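Local coordinates for uncharacterized protein (Legionella pneumophila subsp. pneumophila str. Philadelphia 1, PDB 4RD8) that is of unknown function, a single-chain, largely helical member of the DUF5636 family from Legionella pneumophila, at residues E81-A86 and E90-T95; S120-S125 and S194-S199; L140-D145 and L149-T154. The protein carries 3 engineered substitutions. One frame throughout, in Å; residues are numbered along the deposited sequence. Where two conformers were deposited one is given.

Interaction 1 (E81-A86 and E90-T95); sequences EILTEA and EGMLQT
L83 and M92 make the packed half of this contact, in which the chain leaves helix 69-85 at its C-terminal end, turns back so that E90 and M92 pass the last turns of the helix, then leads away from it. M92 is modelled as selenomethionine, and L83 CD1 lies beside the CG-SE part of its chain, nearest M92 CG at 4.3 Å. Both side chains are apolar here, and both are enclosed by more than each other. L83 also rests on I139 and M115, while M92 reaches A132 of helix 130-144, L129, and R76, I79 and Q80 one to two turns back along helix 69-85.

A step away, at T84 and E90, the fit is looser and polar. Their CA atoms, 5.7 Å apart, are the closest CA pair of the two segments, yet T84 OG1 comes no closer than 4.0 Å to E90 CA and CG. With chi1 at -60°, the hydroxyl stands beside its own backbone N and hydrogen-bonds to the carbonyl O of Q80 one turn earlier. Its link to the glutamate is indirect: a water donates to T84 OG1 at 3.0 Å and to E90 OE2 at 2.7 Å. E90 holds CG anti to its backbone N (chi1 -174°) and continues extended, which carries the carboxylate outward to that water. E90 was deposited in two conformers, and the bridge is described for one of them.

The contact thus has an apolar inner edge and a hydrated outer one. Beyond it L93 shares backbone hydrogen bonds with M115 and K117. In the all-helical fold it joins the C-terminal end of helix 69-85 to the start of the loop leading to helix 103-111, with the M92 side chain packed between helices 69-85 and 130-144.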
loop_
_atom_site.group_PDB
_atom_site.type_symbol
_atom_site.label_atom_id
_atom_site.label_comp_id
_atom_site.label_asym_id
_atom_site.label_seq_id
_atom_site.Cartn_x
_atom_site.Cartn_y
_atom_site.Cartn_z
ATOM N N GLU A 81 2.803 10.850 5.883
ATOM C CA GLU A 81 1.875 11.968 5.716
ATOM C C GLU A 81 0.688 11.585 4.829
ATOM O O GLU A 81 -0.461 11.910 5.142
ATOM C CB GLU A 81 2.600 13.209 5.180
ATOM C CG GLU A 81 3.608 13.782 6.171
ATOM C CD GLU A 81 4.530 14.819 5.562
ATOM O OE1 GLU A 81 4.265 15.293 4.432
ATOM O OE2 GLU A 81 5.532 15.166 6.226
ATOM N N ILE A 82 0.967 10.881 3.733
ATOM C CA ILE A 82 -0.091 10.417 2.843
ATOM C C ILE A 82 -1.023 9.469 3.588
ATOM O O ILE A 82 -2.243 9.570 3.486
ATOM C CB ILE A 82 0.497 9.722 1.598
ATOM C CG1 ILE A 82 1.233 10.761 0.745
ATOM C CG2 ILE A 82 -0.607 9.047 0.787
ATOM C CD1 ILE A 82 2.130 10.163 -0.331
ATOM N N LEU A 83 -0.441 8.556 4.357
ATOM C CA LEU A 83 -1.227 7.590 5.116
ATOM C C LEU A 83 -2.065 8.270 6.179
ATOM O O LEU A 83 -3.230 7.938 6.357
ATOM C CB LEU A 83 -0.329 6.539 5.774
ATOM C CG LEU A 83 0.346 5.577 4.794
ATOM C CD1 LEU A 83 1.265 4.647 5.584
ATOM C CD2 LEU A 83 -0.702 4.789 4.013
ATOM N N THR A 84 -1.471 9.218 6.888
ATOM C CA THR A 84 -2.201 9.947 7.918
ATOM C C THR A 84 -3.426 10.674 7.354
ATOM O O THR A 84 -4.504 10.648 7.958
ATOM C CB THR A 84 -1.288 10.934 8.634
ATOM O OG1 THR A 84 -0.216 10.201 9.241
ATOM C CG2 THR A 84 -2.064 11.684 9.711
ATOM N N GLU A 85 -3.256 11.307 6.195
ATOM C CA GLU A 85 -4.352 11.983 5.499
ATOM C C GLU A 85 -5.530 11.056 5.240
ATOM O O GLU A 85 -6.678 11.511 5.182
ATOM C CB GLU A 85 -3.878 12.536 4.152
ATOM C CG GLU A 85 -3.161 13.854 4.207
ATOM C CD GLU A 85 -2.962 14.440 2.822
ATOM O OE1 GLU A 85 -3.826 14.201 1.938
ATOM O OE2 GLU A 85 -1.943 15.131 2.618
ATOM N N ALA A 86 -5.231 9.767 5.068
ATOM C CA ALA A 86 -6.241 8.756 4.771
ATOM C C ALA A 86 -6.802 8.082 6.021
ATOM O O ALA A 86 -7.567 7.116 5.920
ATOM C CB ALA A 86 -5.688 7.699 3.819
ATOM N N GLU A 90 -0.725 7.549 12.930
ATOM C CA GLU A 90 0.503 8.273 12.627
ATOM C C GLU A 90 1.715 7.536 13.185
ATOM O O GLU A 90 1.933 7.472 14.398
ATOM C CB GLU A 90 0.458 9.694 13.178
ATOM C CG GLU A 90 1.648 10.547 12.762
ATOM C CD GLU A 90 1.366 12.023 12.904
ATOM O OE1 GLU A 90 0.692 12.405 13.886
ATOM O OE2 GLU A 90 1.807 12.800 12.030
ATOM N N GLY A 91 2.503 6.965 12.290
ATOM C CA GLY A 91 3.659 6.193 12.703
ATOM C C GLY A 91 3.550 4.761 12.219
ATOM O O GLY A 91 2.695 4.015 12.687
HETATM N N MSE A 92 4.399 4.398 11.260
HETATM C CA MSE A 92 4.468 3.018 10.789
HETATM C C MSE A 92 5.190 2.182 11.858
HETATM O O MSE A 92 6.173 2.646 12.449
HETATM C CB MSE A 92 5.219 2.940 9.444
HETATM C CG MSE A 92 4.525 3.632 8.259
HETATM SE SE MSE A 92 5.382 3.234 6.551
HETATM C CE MSE A 92 7.146 3.983 6.919
ATOM N N LEU A 93 4.694 0.970 12.100
ATOM C CA LEU A 93 5.239 0.097 13.145
ATOM C C LEU A 93 6.151 -0.976 12.561
ATOM O O LEU A 93 6.039 -1.335 11.387
ATOM C CB LEU A 93 4.105 -0.590 13.915
ATOM C CG LEU A 93 3.106 0.329 14.631
ATOM C CD1 LEU A 93 2.146 -0.498 15.453
ATOM C CD2 LEU A 93 3.823 1.328 15.516
ATOM N N GLN A 94 7.069 -1.462 13.388
ATOM C CA GLN A 94 7.754 -2.723 13.129
ATOM C C GLN A 94 8.001 -3.328 14.508
ATOM O O GLN A 94 7.741 -2.683 15.518
ATOM C CB GLN A 94 9.088 -2.462 12.442
ATOM C CG GLN A 94 10.045 -1.647 13.316
ATOM C CD GLN A 94 11.417 -1.505 12.722
ATOM O OE1 GLN A 94 11.631 -0.711 11.803
ATOM N NE2 GLN A 94 12.369 -2.266 13.252
ATOM N N THR A 95 8.503 -4.552 14.570
ATOM C CA THR A 95 8.958 -5.070 15.858
ATOM C C THR A 95 10.415 -4.722 16.097
ATOM O O THR A 95 11.180 -4.487 15.149
ATOM C CB THR A 95 8.785 -6.601 15.981
ATOM O OG1 THR A 95 9.643 -7.247 15.036
ATOM C CG2 THR A 95 7.333 -7.000 15.733
HETATM O O HOH W 1 2.077 12.183 9.385
#

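Interaction 2 (S120-S125 and S194-S199); sequences SLRASS and SPEWLS
S124 and E196 have the closest CA atoms, 8.2 Å apart, with the irregular segment 120-125 passing the first turn of helix 195-204 at a distance that only side chains span. E196 and R122 do the spanning, one from each segment. The E196 chain bends at CG (chi2 -47°), which swings the carboxylate toward the loop although its CB does not point that way. S124 OG meets it at 3.1 Å from E196 OE1, close enough for a hydrogen bond, but the hydroxyl proton has another acceptor within reach and the bond is not settled. The same S124 OG also takes a hydrogen bond from the backbone N of H126, so the serine is held from its own loop as well.

R122 reaches the first turn beside S124, on a chain bent at CD. The edge of its guanidinium, at NH2, meets P195 CG at 3.8 Å, with the proline carbon in the guanidinium plane. E196 OE2 lies 4.2 Å from R122 NH2, beyond a salt bridge, and the two flat groups are turned 71° against each other, so any attraction between them is probably long-range, without a directed bond. The true salt-bridge partner of R122 NH2 is D185.

Within 194-199, S194 is the N-cap: its OG accepts from W197 N at 3.2 Å along a fairly straight path of 160°. E196, sitting in this first turn, places negative charge near the N-terminal end of the helix, where the dipole would probably favour it.

Behind the contact, P195 packs on T130 and H131 and L198 on Q134, seating the start of helix 195-204 against helix 130-144. The R122-D185 bridge ties the loop to the chain just after helix 179-184.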
loop_
_atom_site.group_PDB
_atom_site.type_symbol
_atom_site.label_atom_id
_atom_site.label_comp_id
_atom_site.label_asym_id
_atom_site.label_seq_id
_atom_site.Cartn_x
_atom_site.Cartn_y
_atom_site.Cartn_z
ATOM N N SER A 120 7.043 -7.220 8.930
ATOM C CA SER A 120 6.301 -7.489 10.158
ATOM C C SER A 120 5.314 -8.633 9.939
ATOM O O SER A 120 4.824 -9.232 10.887
ATOM C CB SER A 120 5.582 -6.228 10.633
ATOM O OG SER A 120 6.537 -5.231 10.942
ATOM N N LEU A 121 5.035 -8.938 8.677
ATOM C CA LEU A 121 4.221 -10.108 8.336
ATOM C C LEU A 121 5.079 -11.178 7.681
ATOM O O LEU A 121 5.051 -12.349 8.082
ATOM C CB LEU A 121 3.081 -9.712 7.392
ATOM C CG LEU A 121 2.196 -10.848 6.868
ATOM C CD1 LEU A 121 1.518 -11.596 8.012
ATOM C CD2 LEU A 121 1.164 -10.319 5.877
ATOM N N ARG A 122 5.848 -10.772 6.672
ATOM C CA ARG A 122 6.648 -11.703 5.878
ATOM C C ARG A 122 7.942 -11.041 5.406
ATOM O O ARG A 122 7.899 -10.003 4.739
ATOM C CB ARG A 122 5.831 -12.170 4.657
ATOM C CG ARG A 122 6.538 -13.124 3.721
ATOM C CD ARG A 122 5.616 -13.544 2.581
ATOM N NE ARG A 122 5.511 -12.534 1.525
ATOM C CZ ARG A 122 4.474 -11.726 1.356
ATOM N NH1 ARG A 122 3.439 -11.794 2.188
ATOM N NH2 ARG A 122 4.473 -10.842 0.358
ATOM N N ALA A 123 9.077 -11.649 5.746
ATOM C CA ALA A 123 10.384 -11.167 5.293
ATOM C C ALA A 123 10.480 -11.218 3.775
ATOM O O ALA A 123 10.104 -12.212 3.152
ATOM C CB ALA A 123 11.505 -11.990 5.909
ATOM N N SER A 124 10.990 -10.148 3.176
ATOM C CA SER A 124 11.200 -10.116 1.736
ATOM C C SER A 124 12.537 -9.469 1.403
ATOM O O SER A 124 12.946 -8.510 2.054
ATOM C CB SER A 124 10.070 -9.351 1.043
ATOM O OG SER A 124 10.410 -9.071 -0.301
ATOM N N SER A 125 13.206 -9.990 0.382
ATOM C CA SER A 125 14.471 -9.424 -0.073
ATOM C C SER A 125 14.230 -8.355 -1.133
ATOM O O SER A 125 15.172 -7.725 -1.612
ATOM C CB SER A 125 15.369 -10.519 -0.649
ATOM O OG SER A 125 14.789 -11.085 -1.810
ATOM N N SER A 194 0.931 -7.575 -6.626
ATOM C CA SER A 194 2.053 -8.294 -6.030
ATOM C C SER A 194 3.103 -7.305 -5.557
ATOM O O SER A 194 3.625 -6.524 -6.356
ATOM C CB SER A 194 2.695 -9.227 -7.050
ATOM O OG SER A 194 3.970 -9.671 -6.589
ATOM N N PRO A 195 3.426 -7.329 -4.255
ATOM C CA PRO A 195 4.471 -6.409 -3.793
ATOM C C PRO A 195 5.841 -6.732 -4.383
ATOM O O PRO A 195 6.648 -5.816 -4.541
ATOM C CB PRO A 195 4.472 -6.616 -2.269
ATOM C CG PRO A 195 3.927 -8.022 -2.082
ATOM C CD PRO A 195 2.880 -8.156 -3.164
ATOM N N GLU A 196 6.110 -7.998 -4.701
ATOM C CA GLU A 196 7.380 -8.346 -5.326
ATOM C C GLU A 196 7.453 -7.704 -6.700
ATOM O O GLU A 196 8.500 -7.198 -7.114
ATOM C CB GLU A 196 7.547 -9.863 -5.466
ATOM C CG GLU A 196 7.342 -10.642 -4.180
ATOM C CD GLU A 196 8.095 -10.046 -3.010
ATOM O OE1 GLU A 196 9.325 -10.223 -2.947
ATOM O OE2 GLU A 196 7.458 -9.393 -2.156
ATOM N N TRP A 197 6.343 -7.739 -7.418
ATOM C CA TRP A 197 6.331 -7.165 -8.755
ATOM C C TRP A 197 6.468 -5.649 -8.675
ATOM O O TRP A 197 7.224 -5.056 -9.441
ATOM C CB TRP A 197 5.066 -7.562 -9.525
ATOM C CG TRP A 197 5.090 -7.084 -10.957
ATOM C CD1 TRP A 197 5.508 -7.784 -12.054
ATOM C CD2 TRP A 197 4.698 -5.785 -11.435
ATOM N NE1 TRP A 197 5.393 -7.002 -13.183
ATOM C CE2 TRP A 197 4.894 -5.778 -12.828
ATOM C CE3 TRP A 197 4.195 -4.636 -10.813
ATOM C CZ2 TRP A 197 4.606 -4.656 -13.615
ATOM C CZ3 TRP A 197 3.905 -3.528 -11.595
ATOM C CH2 TRP A 197 4.114 -3.547 -12.982
ATOM N N LEU A 198 5.747 -5.021 -7.743
ATOM C CA LEU A 198 5.807 -3.563 -7.626
ATOM C C LEU A 198 7.189 -3.086 -7.205
ATOM O O LEU A 198 7.696 -2.104 -7.735
ATOM C CB LEU A 198 4.735 -3.025 -6.675
ATOM C CG LEU A 198 4.755 -1.518 -6.396
ATOM C CD1 LEU A 198 4.555 -0.710 -7.668
ATOM C CD2 LEU A 198 3.684 -1.162 -5.371
ATOM N N SER A 199 7.804 -3.796 -6.269
ATOM C CA SER A 199 9.142 -3.443 -5.813
ATOM C C SER A 199 10.162 -3.490 -6.947
ATOM O O SER A 199 11.001 -2.595 -7.083
ATOM C CB SER A 199 9.573 -4.363 -4.673
ATOM O OG SER A 199 10.980 -4.521 -4.670
#

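Interaction 3 (L140-D145 and L149-T154); sequences LKRKKD and LENIPT. Unlike the reference sequence in segment 140-145: R142 (reference Gln).
The guanidinium of R142 has the hydroxyl of T154 over one face and the carbonyl of I152 at its edge, in plane. NE and NH2 of R142 both donate to I152 O, each at 2.9 Å. NE arrives nearly in line with the carbonyl bond, NH2 from a direction tilted out of the carbonyl plane. One carbonyl oxygen thus takes both bonds, which fixes the rotation of the guanidinium. T154 OG1 sits 3.0 Å from R142 CD, a close touch without a hydrogen bond to NE. N151 OD1 approaches R142 NH2 obliquely at 3.5 Å.

The chain bends at CG (chi2 -89°) on its way from the helix, and here it lies across L149, whose CD1 is 3.8 Å from R142 CB. R142 replaces a glutamine of the reference sequence, so this grip belongs to the deposited construct. The acceptor, I152 O, belongs to the last residue of a type I' turn from L149 to I152, closed by a bond of 3.1 Å from I152 N to L149 O.

L149 also packs on L30 and I34 of helix 25-38 and on I157 and I161 of helix 157-162, so the turn is wedged between those helices and the C-terminal end of helix 130-144.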
loop_
_atom_site.group_PDB
_atom_site.type_symbol
_atom_site.label_atom_id
_atom_site.label_comp_id
_atom_site.label_asym_id
_atom_site.label_seq_id
_atom_site.Cartn_x
_atom_site.Cartn_y
_atom_site.Cartn_z
ATOM N N LEU A 140 -3.294 8.465 -3.280
ATOM C CA LEU A 140 -3.030 9.473 -4.310
ATOM C C LEU A 140 -3.998 9.371 -5.489
ATOM O O LEU A 140 -4.420 10.387 -6.033
ATOM C CB LEU A 140 -1.582 9.387 -4.806
ATOM C CG LEU A 140 -0.500 9.748 -3.778
ATOM C CD1 LEU A 140 0.882 9.388 -4.324
ATOM C CD2 LEU A 140 -0.543 11.229 -3.438
ATOM N N LYS A 141 -4.354 8.151 -5.887
ATOM C CA LYS A 141 -5.322 7.994 -6.972
ATOM C C LYS A 141 -6.657 8.632 -6.578
ATOM O O LYS A 141 -7.232 9.396 -7.351
ATOM C CB LYS A 141 -5.516 6.513 -7.321
ATOM C CG LYS A 141 -6.535 6.248 -8.429
ATOM C CD LYS A 141 -6.167 6.925 -9.726
ATOM C CE LYS A 141 -7.091 6.458 -10.849
ATOM N NZ LYS A 141 -6.694 7.025 -12.160
ATOM N N ARG A 142 -7.127 8.344 -5.366
ATOM C CA ARG A 142 -8.414 8.892 -4.912
ATOM C C ARG A 142 -8.382 10.420 -4.814
ATOM O O ARG A 142 -9.372 11.092 -5.135
ATOM C CB ARG A 142 -8.841 8.247 -3.583
ATOM C CG ARG A 142 -10.230 8.675 -3.098
ATOM C CD ARG A 142 -10.131 9.916 -2.239
ATOM N NE ARG A 142 -11.420 10.556 -1.971
ATOM C CZ ARG A 142 -11.852 11.673 -2.545
ATOM N NH1 ARG A 142 -11.121 12.294 -3.468
ATOM N NH2 ARG A 142 -13.033 12.171 -2.198
ATOM N N LYS A 143 -7.254 10.974 -4.379
ATOM C CA LYS A 143 -7.118 12.429 -4.325
ATOM C C LYS A 143 -7.187 13.037 -5.718
ATOM O O LYS A 143 -7.712 14.139 -5.902
ATOM C CB LYS A 143 -5.823 12.838 -3.610
ATOM C CG LYS A 143 -5.774 12.436 -2.137
ATOM C CD LYS A 143 -4.473 12.891 -1.488
ATOM C CE LYS A 143 -4.402 14.408 -1.401
ATOM N NZ LYS A 143 -3.019 14.887 -1.098
ATOM N N LYS A 144 -6.674 12.314 -6.711
ATOM C CA LYS A 144 -6.711 12.799 -8.089
ATOM C C LYS A 144 -8.115 12.624 -8.663
ATOM O O LYS A 144 -8.662 13.528 -9.287
ATOM C CB LYS A 144 -5.698 12.038 -8.960
ATOM C CG LYS A 144 -5.596 12.520 -10.406
ATOM C CD LYS A 144 -4.671 13.725 -10.536
ATOM C CE LYS A 144 -4.596 14.221 -11.982
ATOM N N ASP A 145 -8.700 11.459 -8.411
ATOM C CA ASP A 145 -9.951 11.062 -9.036
ATOM C C ASP A 145 -10.881 10.508 -7.970
ATOM O O ASP A 145 -10.757 9.348 -7.584
ATOM C CB ASP A 145 -9.658 9.987 -10.081
ATOM C CG ASP A 145 -10.910 9.446 -10.742
ATOM O OD1 ASP A 145 -11.984 10.072 -10.617
ATOM O OD2 ASP A 145 -10.818 8.386 -11.399
ATOM N N LEU A 149 -12.741 5.852 -5.634
ATOM C CA LEU A 149 -13.265 5.224 -4.421
ATOM C C LEU A 149 -14.678 5.714 -4.119
ATOM O O LEU A 149 -15.046 5.902 -2.955
ATOM C CB LEU A 149 -12.326 5.417 -3.227
ATOM C CG LEU A 149 -10.936 4.786 -3.393
ATOM C CD1 LEU A 149 -10.081 4.922 -2.121
ATOM C CD2 LEU A 149 -11.072 3.306 -3.805
ATOM N N GLU A 150 -15.452 5.914 -5.185
ATOM C CA GLU A 150 -16.880 6.197 -5.079
ATOM C C GLU A 150 -17.142 7.433 -4.216
ATOM O O GLU A 150 -18.162 7.527 -3.531
ATOM C CB GLU A 150 -17.630 4.976 -4.539
ATOM C CG GLU A 150 -17.246 3.670 -5.249
ATOM C CD GLU A 150 -17.676 3.639 -6.701
ATOM O OE1 GLU A 150 -18.796 4.106 -7.007
ATOM O OE2 GLU A 150 -16.897 3.141 -7.541
ATOM N N ASN A 151 -16.200 8.374 -4.272
ATOM C CA ASN A 151 -16.317 9.660 -3.585
ATOM C C ASN A 151 -16.411 9.567 -2.063
ATOM O O ASN A 151 -17.016 10.439 -1.423
ATOM C CB ASN A 151 -17.490 10.474 -4.137
ATOM C CG ASN A 151 -17.295 11.962 -3.948
ATOM O OD1 ASN A 151 -16.166 12.432 -3.798
ATOM N ND2 ASN A 151 -18.388 12.708 -3.939
ATOM N N ILE A 152 -15.830 8.522 -1.480
ATOM C CA ILE A 152 -15.687 8.484 -0.027
ATOM C C ILE A 152 -14.680 9.575 0.346
ATOM O O ILE A 152 -13.822 9.929 -0.469
ATOM C CB ILE A 152 -15.235 7.104 0.526
ATOM C CG1 ILE A 152 -13.817 6.749 0.075
ATOM C CG2 ILE A 152 -16.217 6.014 0.123
ATOM C CD1 ILE A 152 -13.232 5.556 0.832
ATOM N N PRO A 153 -14.803 10.139 1.555
ATOM C CA PRO A 153 -13.792 11.116 1.974
ATOM C C PRO A 153 -12.421 10.462 2.080
ATOM O O PRO A 153 -12.319 9.302 2.503
ATOM C CB PRO A 153 -14.268 11.530 3.369
ATOM C CG PRO A 153 -15.758 11.332 3.322
ATOM C CD PRO A 153 -15.941 10.080 2.493
ATOM N N THR A 154 -11.377 11.191 1.706
ATOM C CA THR A 154 -10.033 10.626 1.720
ATOM C C THR A 154 -9.675 10.146 3.128
ATOM O O THR A 154 -9.080 9.084 3.298
ATOM C CB THR A 154 -9.004 11.656 1.215
ATOM O OG1 THR A 154 -9.293 11.972 -0.157
ATOM C CG2 THR A 154 -7.585 11.104 1.325
#

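All three contacts are partly buried, but interactions 1 and 2 are centred about 11 Å from the centre of the chain and interaction 3 about 15 Å, with more exposed residues. Helix 130-144 is common to their surroundings, and interaction 3 uses its C-terminal end. Interactions 1 and 3 each join a helix end to the loop that follows; interaction 2 links parts far apart in sequence, and interaction 3 is nested inside its loop. The outermost contact has the two-nitrogen grip; interaction 1 relies on apolar packing and water, interaction 2 on loosely directed polar pairs. E85 and K143 form a long, weak ion pair between interactions 1 and 3, and Q94 CA touches S120 OG at 3.5 Å between 1 and 2.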